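Local coordinates for protein Baccell_00875 (Bacteroides cellulosilyticus DSM 14838, PDB 5NOK) that probably acts as a polysaccharide lyase of family PL27, removing rhamnose caps from the glucuronate of complex arabinogalactan glycans, at residues A[128-133]-A[230-235]; A[344-349]-A[400-405]; A[539-544]-A[593-598]. All coordinates share one frame; numbering follows the deposited sequence.

Contact 1: A[128-133]-A[230-235]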
ATOM      1  N   SER A 128       6.158  31.142  -2.869  1.00 30.00           N
ATOM      2  CA  SER A 128       5.470  32.177  -2.072  1.00 30.58           C
ATOM      3  C   SER A 128       4.143  32.453  -2.691  1.00 29.01           C
ATOM      4  O   SER A 128       4.075  32.591  -3.905  1.00 30.57           O
ATOM      5  CB  SER A 128       6.235  33.498  -2.082  1.00 31.51           C
ATOM      6  OG  SER A 128       7.477  33.298  -1.496  1.00 41.71           O
ATOM      7  N   PHE A 129       3.121  32.621  -1.858  1.00 27.90           N
ATOM      8  CA  PHE A 129       1.775  32.955  -2.308  1.00 28.82           C
ATOM      9  C   PHE A 129       1.402  34.263  -1.641  1.00 29.09           C
ATOM     10  O   PHE A 129       1.345  34.312  -0.419  1.00 29.80           O
ATOM     11  CB  PHE A 129       0.771  31.867  -1.908  1.00 29.06           C
ATOM     12  CG  PHE A 129       1.075  30.520  -2.501  1.00 29.48           C
ATOM     13  CD1 PHE A 129       2.059  29.691  -1.936  1.00 30.69           C
ATOM     14  CD2 PHE A 129       0.426  30.091  -3.629  1.00 29.44           C
ATOM     15  CE1 PHE A 129       2.377  28.458  -2.500  1.00 28.70           C
ATOM     16  CE2 PHE A 129       0.728  28.851  -4.187  1.00 30.08           C
ATOM     17  CZ  PHE A 129       1.704  28.044  -3.627  1.00 29.44           C
ATOM     18  N   THR A 130       1.107  35.300  -2.430  1.00 27.92           N
ATOM     19  CA  THR A 130       0.908  36.639  -1.887  1.00 29.77           C
ATOM     20  C   THR A 130      -0.419  37.206  -2.351  1.00 29.20           C
ATOM     21  O   THR A 130      -0.740  37.157  -3.528  1.00 31.16           O
ATOM     22  CB  THR A 130       2.093  37.569  -2.258  1.00 32.10           C
ATOM     23  OG1 THR A 130       3.335  36.950  -1.880  1.00 30.61           O
ATOM     24  CG2 THR A 130       1.986  38.970  -1.542  1.00 33.59           C
ATOM     25  N   ASN A 131      -1.216  37.695  -1.415  1.00 32.07           N
ATOM     26  CA  ASN A 131      -2.476  38.386  -1.743  1.00 32.35           C
ATOM     27  C   ASN A 131      -2.132  39.813  -2.176  1.00 34.09           C
ATOM     28  O   ASN A 131      -1.787  40.630  -1.333  1.00 28.96           O
ATOM     29  CB  ASN A 131      -3.423  38.410  -0.533  1.00 31.12           C
ATOM     30  CG  ASN A 131      -4.801  38.997  -0.861  1.00 29.67           C
ATOM     31  OD1 ASN A 131      -5.094  39.320  -2.009  1.00 28.33           O
ATOM     32  ND2 ASN A 131      -5.646  39.126   0.155  1.00 26.84           N
ATOM     33  N   GLU A 132      -2.203  40.082  -3.482  1.00 37.72           N
ATOM     34  CA  GLU A 132      -1.972  41.433  -4.035  1.00 44.39           C
ATOM     35  C   GLU A 132      -3.182  42.380  -3.979  1.00 43.32           C
ATOM     36  O   GLU A 132      -3.017  43.576  -4.163  1.00 44.18           O
ATOM     37  CB  GLU A 132      -1.587  41.357  -5.507  1.00 49.60           C
ATOM     38  CG  GLU A 132      -0.213  40.795  -5.815  1.00 56.33           C
ATOM     39  CD  GLU A 132       0.062  40.785  -7.313  1.00 64.46           C
ATOM     40  OE1 GLU A 132      -0.849  41.150  -8.106  1.00 73.30           O
ATOM     41  OE2 GLU A 132       1.189  40.416  -7.711  1.00 70.49           O
ATOM     42  N   GLY A 133      -4.381  41.847  -3.770  1.00 40.78           N
ATOM     43  CA  GLY A 133      -5.616  42.638  -3.842  1.00 43.06           C
ATOM     44  C   GLY A 133      -5.929  43.441  -2.589  1.00 41.64           C
ATOM     45  O   GLY A 133      -5.163  43.415  -1.612  1.00 39.26           O
ATOM     46  N   GLY A 230      -1.682  42.006   1.069  1.00 33.27           N
ATOM     47  CA  GLY A 230      -0.226  42.044   1.219  1.00 34.43           C
ATOM     48  C   GLY A 230       0.445  40.926   2.021  1.00 35.77           C
ATOM     49  O   GLY A 230       1.662  40.929   2.117  1.00 35.94           O
ATOM     50  N   GLU A 231      -0.309  39.969   2.576  1.00 36.47           N
ATOM     51  CA  GLU A 231       0.293  38.867   3.346  1.00 38.57           C
ATOM     52  C   GLU A 231       0.667  37.731   2.415  1.00 34.05           C
ATOM     53  O   GLU A 231       0.063  37.554   1.380  1.00 32.71           O
ATOM     54  CB  GLU A 231      -0.647  38.292   4.410  1.00 42.72           C
ATOM     55  CG  GLU A 231      -0.705  39.038   5.727  1.00 48.20           C
ATOM     56  CD  GLU A 231      -1.610  38.351   6.767  1.00 56.17           C
ATOM     57  OE1 GLU A 231      -2.316  37.347   6.435  1.00 54.64           O
ATOM     58  OE2 GLU A 231      -1.628  38.838   7.928  1.00 61.97           O
ATOM     59  N   SER A 232       1.636  36.957   2.864  1.00 32.35           N
ATOM     60  CA  SER A 232       2.282  35.880   2.126  1.00 34.68           C
ATOM     61  C   SER A 232       2.240  34.585   2.939  1.00 32.05           C
ATOM     62  O   SER A 232       2.228  34.624   4.164  1.00 30.42           O
ATOM     63  CB  SER A 232       3.756  36.231   1.887  1.00 36.65           C
ATOM     64  OG  SER A 232       3.893  36.937   0.671  1.00 44.67           O
ATOM     65  N   TYR A 233       2.201  33.456   2.236  1.00 30.19           N
ATOM     66  CA  TYR A 233       2.528  32.153   2.796  1.00 28.30           C
ATOM     67  C   TYR A 233       3.669  31.559   1.961  1.00 27.14           C
ATOM     68  O   TYR A 233       3.615  31.613   0.738  1.00 26.97           O
ATOM     69  CB  TYR A 233       1.310  31.225   2.776  1.00 28.00           C
ATOM     70  CG  TYR A 233       1.602  29.857   3.372  1.00 27.43           C
ATOM     71  CD1 TYR A 233       1.601  29.645   4.757  1.00 27.20           C
ATOM     72  CD2 TYR A 233       1.926  28.799   2.552  1.00 26.90           C
ATOM     73  CE1 TYR A 233       1.903  28.403   5.290  1.00 26.89           C
ATOM     74  CE2 TYR A 233       2.211  27.559   3.067  1.00 28.06           C
ATOM     75  CZ  TYR A 233       2.190  27.357   4.424  1.00 28.35           C
ATOM     76  OH  TYR A 233       2.499  26.092   4.858  1.00 29.09           O
ATOM     77  N   SER A 234       4.657  30.973   2.639  1.00 25.17           N
ATOM     78  CA  SER A 234       5.834  30.364   2.033  1.00 26.75           C
ATOM     79  C   SER A 234       5.934  28.869   2.282  1.00 25.26           C
ATOM     80  O   SER A 234       5.798  28.414   3.407  1.00 25.57           O
ATOM     81  CB  SER A 234       7.106  31.004   2.611  1.00 30.38           C
ATOM     82  OG  SER A 234       7.733  31.824   1.637  1.00 37.74           O
ATOM     83  N   LEU A 235       6.225  28.122   1.227  1.00 25.38           N
ATOM     84  CA  LEU A 235       6.528  26.708   1.295  1.00 24.80           C
ATOM     85  C   LEU A 235       7.945  26.531   0.769  1.00 24.17           C
ATOM     86  O   LEU A 235       8.280  27.080  -0.262  1.00 24.43           O
ATOM     87  CB  LEU A 235       5.549  25.922   0.410  1.00 24.89           C
ATOM     88  CG  LEU A 235       5.836  24.425   0.261  1.00 26.26           C
ATOM     89  CD1 LEU A 235       5.619  23.734   1.586  1.00 27.53           C
ATOM     90  CD2 LEU A 235       4.964  23.786  -0.806  1.00 26.74           C
TER

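Contact 2: A[344-349]-A[400-405]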
ATOM      1  N   LYS A 344     -15.136 -11.947  16.335  1.00 41.85           N
ATOM      2  CA  LYS A 344     -16.287 -11.203  15.817  1.00 41.29           C
ATOM      3  C   LYS A 344     -16.327 -11.224  14.301  1.00 36.07           C
ATOM      4  O   LYS A 344     -17.392 -11.368  13.745  1.00 38.78           O
ATOM      5  CB  LYS A 344     -16.314  -9.764  16.329  1.00 46.68           C
ATOM      6  CG  LYS A 344     -16.857  -9.617  17.737  1.00 50.95           C
ATOM      7  CD  LYS A 344     -16.287  -8.367  18.398  1.00 59.75           C
ATOM      8  CE  LYS A 344     -17.138  -7.905  19.578  1.00 61.52           C
ATOM      9  NZ  LYS A 344     -16.329  -7.083  20.515  1.00 60.55           N
ATOM     10  N   ARG A 345     -15.180 -11.136  13.632  1.00 32.35           N
ATOM     11  CA  ARG A 345     -15.153 -11.216  12.161  1.00 32.58           C
ATOM     12  C   ARG A 345     -15.559 -12.578  11.620  1.00 34.14           C
ATOM     13  O   ARG A 345     -16.205 -12.653  10.577  1.00 34.09           O
ATOM     14  CB  ARG A 345     -13.776 -10.856  11.592  1.00 31.60           C
ATOM     15  CG  ARG A 345     -13.608 -10.951  10.084  1.00 30.10           C
ATOM     16  CD  ARG A 345     -14.669 -10.136   9.370  1.00 31.82           C
ATOM     17  NE  ARG A 345     -14.684 -10.323   7.923  1.00 30.46           N
ATOM     18  CZ  ARG A 345     -15.727 -10.024   7.144  1.00 32.16           C
ATOM     19  NH1 ARG A 345     -16.838  -9.503   7.660  1.00 31.41           N
ATOM     20  NH2 ARG A 345     -15.650 -10.230   5.832  1.00 32.95           N
ATOM     21  N   VAL A 346     -15.153 -13.658  12.286  1.00 38.68           N
ATOM     22  CA  VAL A 346     -15.519 -14.991  11.798  1.00 40.95           C
ATOM     23  C   VAL A 346     -17.024 -15.208  12.000  1.00 40.17           C
ATOM     24  O   VAL A 346     -17.687 -15.710  11.099  1.00 41.76           O
ATOM     25  CB  VAL A 346     -14.641 -16.152  12.362  1.00 42.60           C
ATOM     26  CG1 VAL A 346     -13.161 -15.854  12.141  1.00 42.33           C
ATOM     27  CG2 VAL A 346     -14.957 -16.533  13.811  1.00 44.79           C
ATOM     28  N   ASP A 347     -17.556 -14.769  13.139  1.00 40.18           N
ATOM     29  CA  ASP A 347     -18.996 -14.861  13.392  1.00 45.05           C
ATOM     30  C   ASP A 347     -19.795 -14.095  12.353  1.00 41.04           C
ATOM     31  O   ASP A 347     -20.797 -14.588  11.890  1.00 42.48           O
ATOM     32  CB  ASP A 347     -19.361 -14.393  14.809  1.00 49.02           C
ATOM     33  CG  ASP A 347     -18.877 -15.362  15.902  1.00 62.56           C
ATOM     34  OD1 ASP A 347     -18.339 -16.457  15.579  1.00 67.23           O
ATOM     35  OD2 ASP A 347     -19.029 -15.024  17.104  1.00 75.29           O
ATOM     36  N   PHE A 348     -19.330 -12.912  11.960  1.00 41.06           N
ATOM     37  CA  PHE A 348     -19.995 -12.150  10.906  1.00 37.94           C
ATOM     38  C   PHE A 348     -19.938 -12.902   9.579  1.00 37.45           C
ATOM     39  O   PHE A 348     -20.906 -12.878   8.823  1.00 37.08           O
ATOM     40  CB  PHE A 348     -19.401 -10.736  10.749  1.00 35.81           C
ATOM     41  CG  PHE A 348     -20.277  -9.800   9.967  1.00 31.76           C
ATOM     42  CD1 PHE A 348     -20.261  -9.806   8.578  1.00 32.05           C
ATOM     43  CD2 PHE A 348     -21.140  -8.932  10.622  1.00 31.45           C
ATOM     44  CE1 PHE A 348     -21.103  -8.972   7.844  1.00 32.44           C
ATOM     45  CE2 PHE A 348     -21.967  -8.080   9.909  1.00 30.83           C
ATOM     46  CZ  PHE A 348     -21.962  -8.103   8.527  1.00 32.12           C
ATOM     47  N   ILE A 349     -18.815 -13.542   9.264  1.00 38.74           N
ATOM     48  CA  ILE A 349     -18.725 -14.295   8.002  1.00 40.19           C
ATOM     49  C   ILE A 349     -19.748 -15.449   8.030  1.00 42.56           C
ATOM     50  O   ILE A 349     -20.493 -15.657   7.058  1.00 41.39           O
ATOM     51  CB  ILE A 349     -17.297 -14.842   7.724  1.00 39.95           C
ATOM     52  CG1 ILE A 349     -16.315 -13.694   7.447  1.00 40.48           C
ATOM     53  CG2 ILE A 349     -17.296 -15.802   6.530  1.00 39.71           C
ATOM     54  CD1 ILE A 349     -14.858 -14.045   7.709  1.00 38.62           C
ATOM     55  N   VAL A 400     -10.497 -20.176   4.142  1.00 38.80           N
ATOM     56  CA  VAL A 400      -9.244 -20.441   4.827  1.00 38.02           C
ATOM     57  C   VAL A 400      -9.246 -19.791   6.210  1.00 36.78           C
ATOM     58  O   VAL A 400      -8.748 -20.379   7.163  1.00 39.36           O
ATOM     59  CB  VAL A 400      -8.016 -20.059   4.011  1.00 37.99           C
ATOM     60  CG1 VAL A 400      -6.757 -20.385   4.809  1.00 39.14           C
ATOM     61  CG2 VAL A 400      -8.008 -20.808   2.680  1.00 36.99           C
ATOM     62  N   LEU A 401      -9.875 -18.628   6.343  1.00 36.62           N
ATOM     63  CA  LEU A 401      -9.943 -17.978   7.643  1.00 36.82           C
ATOM     64  C   LEU A 401     -10.754 -18.786   8.645  1.00 37.71           C
ATOM     65  O   LEU A 401     -10.295 -18.998   9.753  1.00 37.15           O
ATOM     66  CB  LEU A 401     -10.470 -16.539   7.552  1.00 35.98           C
ATOM     67  CG  LEU A 401     -10.650 -15.811   8.900  1.00 37.47           C
ATOM     68  CD1 LEU A 401      -9.367 -15.806   9.728  1.00 37.30           C
ATOM     69  CD2 LEU A 401     -11.163 -14.387   8.680  1.00 38.04           C
ATOM     70  N   LEU A 402     -11.950 -19.233   8.269  1.00 43.66           N
ATOM     71  CA  LEU A 402     -12.782 -20.020   9.205  1.00 48.21           C
ATOM     72  C   LEU A 402     -12.101 -21.321   9.609  1.00 43.39           C
ATOM     73  O   LEU A 402     -12.174 -21.703  10.777  1.00 40.28           O
ATOM     74  CB  LEU A 402     -14.192 -20.313   8.653  1.00 53.22           C
ATOM     75  CG  LEU A 402     -15.156 -19.135   8.376  1.00 62.65           C
ATOM     76  CD1 LEU A 402     -16.634 -19.540   8.433  1.00 62.87           C
ATOM     77  CD2 LEU A 402     -14.904 -17.974   9.331  1.00 64.53           C
ATOM     78  N   VAL A 403     -11.427 -21.975   8.658  1.00 41.42           N
ATOM     79  CA  VAL A 403     -10.649 -23.180   8.959  1.00 44.53           C
ATOM     80  C   VAL A 403      -9.623 -22.885  10.046  1.00 46.02           C
ATOM     81  O   VAL A 403      -9.600 -23.557  11.082  1.00 43.69           O
ATOM     82  CB  VAL A 403      -9.909 -23.723   7.724  1.00 47.06           C
ATOM     83  CG1 VAL A 403      -8.888 -24.787   8.123  1.00 48.07           C
ATOM     84  CG2 VAL A 403     -10.892 -24.296   6.711  1.00 48.87           C
ATOM     85  N   LYS A 404      -8.776 -21.879   9.811  1.00 50.00           N
ATOM     86  CA  LYS A 404      -7.735 -21.525  10.792  1.00 47.82           C
ATOM     87  C   LYS A 404      -8.350 -21.185  12.146  1.00 45.94           C
ATOM     88  O   LYS A 404      -7.848 -21.622  13.170  1.00 43.40           O
ATOM     89  CB  LYS A 404      -6.851 -20.387  10.289  1.00 48.45           C
ATOM     90  CG  LYS A 404      -5.957 -20.801   9.143  1.00 49.44           C
ATOM     91  CD  LYS A 404      -4.856 -19.796   8.873  1.00 50.28           C
ATOM     92  CE  LYS A 404      -3.942 -20.312   7.764  1.00 53.45           C
ATOM     93  NZ  LYS A 404      -2.804 -19.391   7.495  1.00 54.06           N
ATOM     94  N   GLN A 405      -9.457 -20.448  12.148  1.00 45.53           N
ATOM     95  CA  GLN A 405     -10.132 -20.117  13.403  1.00 46.75           C
ATOM     96  C   GLN A 405     -10.797 -21.328  14.064  1.00 47.16           C
ATOM     97  O   GLN A 405     -10.916 -21.361  15.297  1.00 45.84           O
ATOM     98  CB  GLN A 405     -11.154 -18.991  13.192  1.00 44.79           C
ATOM     99  CG  GLN A 405     -11.821 -18.459  14.462  1.00 45.68           C
ATOM    100  CD  GLN A 405     -10.877 -17.731  15.422  1.00 47.07           C
ATOM    101  OE1 GLN A 405      -9.669 -17.618  15.185  1.00 48.29           O
ATOM    102  NE2 GLN A 405     -11.441 -17.214  16.511  1.00 41.41           N
TER

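Contact 3: A[539-544]-A[593-598]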
ATOM      1  N   ASN A 539       2.597  -7.666 -16.002  1.00 60.77           N
ATOM      2  CA  ASN A 539       2.551  -6.328 -15.399  1.00 59.74           C
ATOM      3  C   ASN A 539       3.212  -6.336 -14.027  1.00 57.51           C
ATOM      4  O   ASN A 539       2.852  -7.160 -13.178  1.00 57.31           O
ATOM      5  CB  ASN A 539       1.107  -5.842 -15.248  1.00 62.76           C
ATOM      6  CG  ASN A 539       0.327  -5.895 -16.553  1.00 67.90           C
ATOM      7  OD1 ASN A 539      -0.805  -6.380 -16.585  1.00 68.68           O
ATOM      8  ND2 ASN A 539       0.931  -5.406 -17.638  1.00 66.02           N
ATOM      9  N   TYR A 540       4.141  -5.403 -13.807  1.00 49.15           N
ATOM     10  CA  TYR A 540       4.905  -5.297 -12.549  1.00 47.68           C
ATOM     11  C   TYR A 540       4.091  -4.697 -11.368  1.00 44.78           C
ATOM     12  O   TYR A 540       3.506  -3.623 -11.489  1.00 45.59           O
ATOM     13  CB  TYR A 540       6.169  -4.455 -12.809  1.00 48.17           C
ATOM     14  CG  TYR A 540       7.189  -4.440 -11.688  1.00 47.19           C
ATOM     15  CD1 TYR A 540       7.121  -3.484 -10.655  1.00 48.65           C
ATOM     16  CD2 TYR A 540       8.232  -5.360 -11.659  1.00 44.69           C
ATOM     17  CE1 TYR A 540       8.056  -3.467  -9.625  1.00 45.21           C
ATOM     18  CE2 TYR A 540       9.172  -5.347 -10.639  1.00 43.46           C
ATOM     19  CZ  TYR A 540       9.081  -4.396  -9.634  1.00 44.68           C
ATOM     20  OH  TYR A 540      10.002  -4.386  -8.636  1.00 44.08           O
ATOM     21  N   GLU A 541       4.062  -5.403 -10.238  1.00 45.36           N
ATOM     22  CA  GLU A 541       3.410  -4.938  -9.008  1.00 44.57           C
ATOM     23  C   GLU A 541       3.819  -5.795  -7.811  1.00 43.53           C
ATOM     24  O   GLU A 541       4.385  -6.877  -7.965  1.00 44.92           O
ATOM     25  CB  GLU A 541       1.868  -4.960  -9.137  1.00 50.14           C
ATOM     26  CG  GLU A 541       1.252  -6.344  -9.367  1.00 54.18           C
ATOM     27  CD  GLU A 541      -0.278  -6.359  -9.339  1.00 60.96           C
ATOM     28  OE1 GLU A 541      -0.946  -5.683 -10.187  1.00 64.00           O
ATOM     29  OE2 GLU A 541      -0.825  -7.076  -8.473  1.00 60.12           O
ATOM     30  N   GLN A 542       3.476  -5.300  -6.626  1.00 41.40           N
ATOM     31  CA  GLN A 542       3.666  -5.973  -5.335  1.00 43.84           C
ATOM     32  C   GLN A 542       3.316  -7.461  -5.324  1.00 44.76           C
ATOM     33  O   GLN A 542       4.035  -8.272  -4.739  1.00 41.61           O
ATOM     34  CB  GLN A 542       2.823  -5.221  -4.264  1.00 46.20           C
ATOM     35  CG  GLN A 542       2.092  -6.051  -3.188  1.00 43.62           C
ATOM     36  CD  GLN A 542       3.058  -6.579  -2.192  1.00 46.38           C
ATOM     37  OE1 GLN A 542       4.268  -6.347  -2.339  1.00 49.21           O
ATOM     38  NE2 GLN A 542       2.559  -7.288  -1.171  1.00 39.71           N
ATOM     39  N   SER A 543       2.167  -7.800  -5.899  1.00 46.49           N
ATOM     40  CA  SER A 543       1.609  -9.156  -5.754  1.00 49.11           C
ATOM     41  C   SER A 543       1.991 -10.108  -6.898  1.00 48.51           C
ATOM     42  O   SER A 543       1.403 -11.179  -7.001  1.00 45.73           O
ATOM     43  CB  SER A 543       0.089  -9.087  -5.594  1.00 50.27           C
ATOM     44  OG  SER A 543      -0.498  -8.415  -6.694  1.00 50.69           O
ATOM     45  N   ILE A 544       2.927  -9.685  -7.759  1.00 48.34           N
ATOM     46  CA  ILE A 544       3.754 -10.580  -8.562  1.00 47.37           C
ATOM     47  C   ILE A 544       5.093 -10.847  -7.847  1.00 49.55           C
ATOM     48  O   ILE A 544       5.478 -12.011  -7.673  1.00 49.04           O
ATOM     49  CB  ILE A 544       4.053  -9.995  -9.964  1.00 51.30           C
ATOM     50  N   ARG A 593      -0.093  -0.068  -3.121  1.00 32.64           N
ATOM     51  CA  ARG A 593      -1.074  -0.642  -4.043  1.00 31.58           C
ATOM     52  C   ARG A 593      -2.107   0.471  -4.274  1.00 31.85           C
ATOM     53  O   ARG A 593      -2.425   1.208  -3.341  1.00 35.36           O
ATOM     54  CB  ARG A 593      -1.719  -1.880  -3.441  1.00 30.35           C
ATOM     55  CG  ARG A 593      -0.721  -2.965  -3.061  1.00 32.33           C
ATOM     56  CD  ARG A 593      -1.358  -4.206  -2.454  1.00 32.59           C
ATOM     57  NE  ARG A 593      -2.343  -4.781  -3.373  1.00 36.15           N
ATOM     58  CZ  ARG A 593      -2.075  -5.526  -4.450  1.00 37.08           C
ATOM     59  NH1 ARG A 593      -0.827  -5.860  -4.784  1.00 38.79           N
ATOM     60  NH2 ARG A 593      -3.079  -5.932  -5.212  1.00 36.20           N
ATOM     61  N   HIS A 594      -2.592   0.621  -5.504  1.00 28.76           N
ATOM     62  CA  HIS A 594      -3.444   1.747  -5.862  1.00 29.28           C
ATOM     63  C   HIS A 594      -4.527   1.444  -6.908  1.00 29.94           C
ATOM     64  O   HIS A 594      -4.936   2.341  -7.608  1.00 28.78           O
ATOM     65  CB  HIS A 594      -2.578   2.935  -6.316  1.00 27.72           C
ATOM     66  CG  HIS A 594      -1.566   2.587  -7.355  1.00 28.68           C
ATOM     67  ND1 HIS A 594      -1.894   2.322  -8.668  1.00 28.25           N
ATOM     68  CD2 HIS A 594      -0.219   2.449  -7.267  1.00 29.96           C
ATOM     69  CE1 HIS A 594      -0.795   2.040  -9.346  1.00 29.04           C
ATOM     70  NE2 HIS A 594       0.236   2.106  -8.517  1.00 29.69           N
ATOM     71  N   TRP A 595      -5.030   0.214  -6.982  1.00 31.74           N
ATOM     72  CA  TRP A 595      -6.042  -0.128  -8.007  1.00 35.86           C
ATOM     73  C   TRP A 595      -7.247  -0.950  -7.544  1.00 37.21           C
ATOM     74  O   TRP A 595      -8.309  -0.884  -8.183  1.00 35.49           O
ATOM     75  CB  TRP A 595      -5.387  -0.821  -9.208  1.00 37.19           C
ATOM     76  CG  TRP A 595      -4.599  -2.017  -8.820  1.00 40.19           C
ATOM     77  CD1 TRP A 595      -5.037  -3.305  -8.746  1.00 39.85           C
ATOM     78  CD2 TRP A 595      -3.223  -2.039  -8.447  1.00 39.18           C
ATOM     79  NE1 TRP A 595      -4.012  -4.132  -8.354  1.00 39.08           N
ATOM     80  CE2 TRP A 595      -2.889  -3.377  -8.148  1.00 40.68           C
ATOM     81  CE3 TRP A 595      -2.237  -1.062  -8.348  1.00 39.07           C
ATOM     82  CZ2 TRP A 595      -1.610  -3.756  -7.733  1.00 38.41           C
ATOM     83  CZ3 TRP A 595      -0.970  -1.434  -7.924  1.00 39.97           C
ATOM     84  CH2 TRP A 595      -0.667  -2.775  -7.634  1.00 38.52           C
ATOM     85  N   ASP A 596      -7.104  -1.684  -6.441  1.00 37.28           N
ATOM     86  CA  ASP A 596      -8.122  -2.652  -6.012  1.00 41.14           C
ATOM     87  C   ASP A 596      -9.454  -2.036  -5.602  1.00 41.52           C
ATOM     88  O   ASP A 596     -10.467  -2.754  -5.543  1.00 41.36           O
ATOM     89  CB  ASP A 596      -7.598  -3.524  -4.868  1.00 42.89           C
ATOM     90  CG  ASP A 596      -6.503  -4.471  -5.317  1.00 46.02           C
ATOM     91  OD1 ASP A 596      -6.833  -5.422  -6.061  1.00 53.08           O
ATOM     92  OD2 ASP A 596      -5.326  -4.274  -4.920  1.00 41.90           O
ATOM     93  N   GLY A 597      -9.446  -0.737  -5.284  1.00 39.69           N
ATOM     94  CA  GLY A 597     -10.665   0.002  -5.040  1.00 40.19           C
ATOM     95  C   GLY A 597     -11.545   0.028  -6.277  1.00 41.41           C
ATOM     96  O   GLY A 597     -12.754  -0.116  -6.160  1.00 39.45           O
ATOM     97  N   HIS A 598     -10.942   0.212  -7.454  1.00 43.29           N
ATOM     98  CA  HIS A 598     -11.697   0.196  -8.702  1.00 48.18           C
ATOM     99  C   HIS A 598     -12.246  -1.184  -9.027  1.00 52.01           C
ATOM    100  O   HIS A 598     -13.441  -1.322  -9.300  1.00 51.23           O
ATOM    101  CB  HIS A 598     -10.896   0.703  -9.895  1.00 49.32           C
ATOM    102  CG  HIS A 598     -11.719   0.827 -11.138  1.00 53.71           C
ATOM    103  ND1 HIS A 598     -11.963  -0.242 -11.980  1.00 54.91           N
ATOM    104  CD2 HIS A 598     -12.406   1.874 -11.652  1.00 54.58           C
ATOM    105  CE1 HIS A 598     -12.747   0.148 -12.968  1.00 53.79           C
ATOM    106  NE2 HIS A 598     -13.028   1.428 -12.795  1.00 56.92           N
TER

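Contact 1: A[128-133]-A[230-235]
A hydrogen bond joins T130 OG1 to S232 OG (2.6 Å, either could be the donor) at a non-hydrogen-bonded antiparallel backbone pair. Both oxygens stand beside their own backbone N (T130 chi1 -52°, S232 chi1 -90°), and this brings them together over one face of the sheet. T130 CG2, its methyl, lies 3.6 Å from S232 OG. An alanine in place of T130 would remove hydroxyl and methyl alike, and S232 OG would probably lose its partner across the strands and be free to turn. S128 and S234 occupy the same face. F129 and Y233 project from the reverse face, but different first torsions send their rings apart. The carbonyl O of Y233 lies at the F129 ring edge, in its plane, 3.6 Å from CD1. Their backbones exchange two bonds, F129 N to Y233 O at 2.8 Å and Y233 N to F129 O at 2.9 Å. At the strand end, N131 OD1 accepts from G133 N in an Asx turn, while its ND2 bonds to E135 O and L227 O. In the eight-stranded antiparallel sheet, strand 122-131 lies between strand 232-242 and strand 110-119, whose I112 touches F129; the F129 ring meets W90.

Contact 2: A[344-349]-A[400-405]
V346 of helix 338-353 faces L401, L402 and Q405 of helix 397-409. The two axes pass 10.4 Å apart at a signed crossing angle of -126°, and this wide spacing leaves the contact to side chains.

Apolar contacts dominate. The nearest approach is from the CD2 methyl of L402 to CB of V346, 3.5 Å away. The L402 side chain starts off to one side of the other helix, but its end comes nearer, CD2 meeting V346 and CD1, more loosely, I349 CG2. V346 CG1 reaches the branch point of L401, with CG 4.1 Å off. One turn further on, I349 extends CD1 to within 3.8 Å of L401 CD2, the two chains crossing obliquely.

A second group of contacts uses the aliphatic part of a polar residue. Q405 CG lies at equal distance, 3.7 Å, from V346 CG1 and V346 CG2, opposite the opening between the two methyls, and the side chains cross at about a right angle. The Q405 chain is bent at chi2 (66°), and CB and CG, not the amide, make the nearest contacts with V346.

The polar element belongs to R345, on the same helix as I349. I349 CG1 lies 3.6 Å above the centre of its guanidinium plane, whose nitrogens reach D681 in a salt bridge and G653 O in a hydrogen bond.

Both helices belong to the C-terminal helical domain. Helix 682-692 packs on R345 and L401 through L684, helix 412-429 meets L402 through L414 and L418, and Y366 touches I349 and L402.

Contact 3: A[539-544]-A[593-598]
E541 leans on the six-membered ring of W595. Its CB lies 3.7 Å from W595 CH2 and its OE1 3.2 Å from W595 CZ2, with the carboxylate and ring planes 44° apart. With chi1 at 62°, E541 CG lies between the backbone N and the carbonyl carbon, and the chain, extended beyond CG, passes across the rim of the indole at CZ2 and CH2.

In R593 the bend at chi3 (57°) turns one guanidinium face to the rim of the indole, W595 CZ2 standing 3.3 Å above the guanidinium plane and off its centre. The group is thus set between the indole rim and the side chains of Q542 and S543, where R593 NH1 meets Q542 CG at 3.3 Å, near the guanidinium plane.

The contact joins the starts of helices 542-559 and 596-600 in the helical domain: E541 and W595 stand at the N-caps, and Q542 and S543 of the first helical turn complete the contact with R593.

At its NE/NH2 edge, R593 forms a salt bridge from NH2 to D596 OD2, 2.8 Å away and somewhat tilted from the guanidinium plane, using the syn lone pair of that oxygen. The bond from R593 NH1 to S543 OG, 3.2 Å, is weak. The salt bridge from R593 NH1 to E541 OE2 is long, at 3.9 Å. Both are doubtful because OE2 and OG sit too close together in the model. Q542 sends its amide the other way, NE2 donating to W614 O and T618 OG1.

The three contacts follow one another along the chain, each closing before the next opens. Contact 1 lies in the N-terminal β-sheet region, contacts 2 and 3 in the helical part that begins with helix 338-353, and a separate sheet domain, spanning residues 259 to 335, falls between them in sequence. Contacts 1 and 2 sit on opposite sides of the chain's centre, their own centres 56 Å apart. Contact 3 is central, with its centre 40 Å from that of contact 1 and 26 Å from that of contact 2. None of them touch. Around contact 3, Y152, helix 155-161, R205 and S212 of the N-terminal region meet 539-544 and 593-598, which places it at the seam between the N-terminal β region and the helical part.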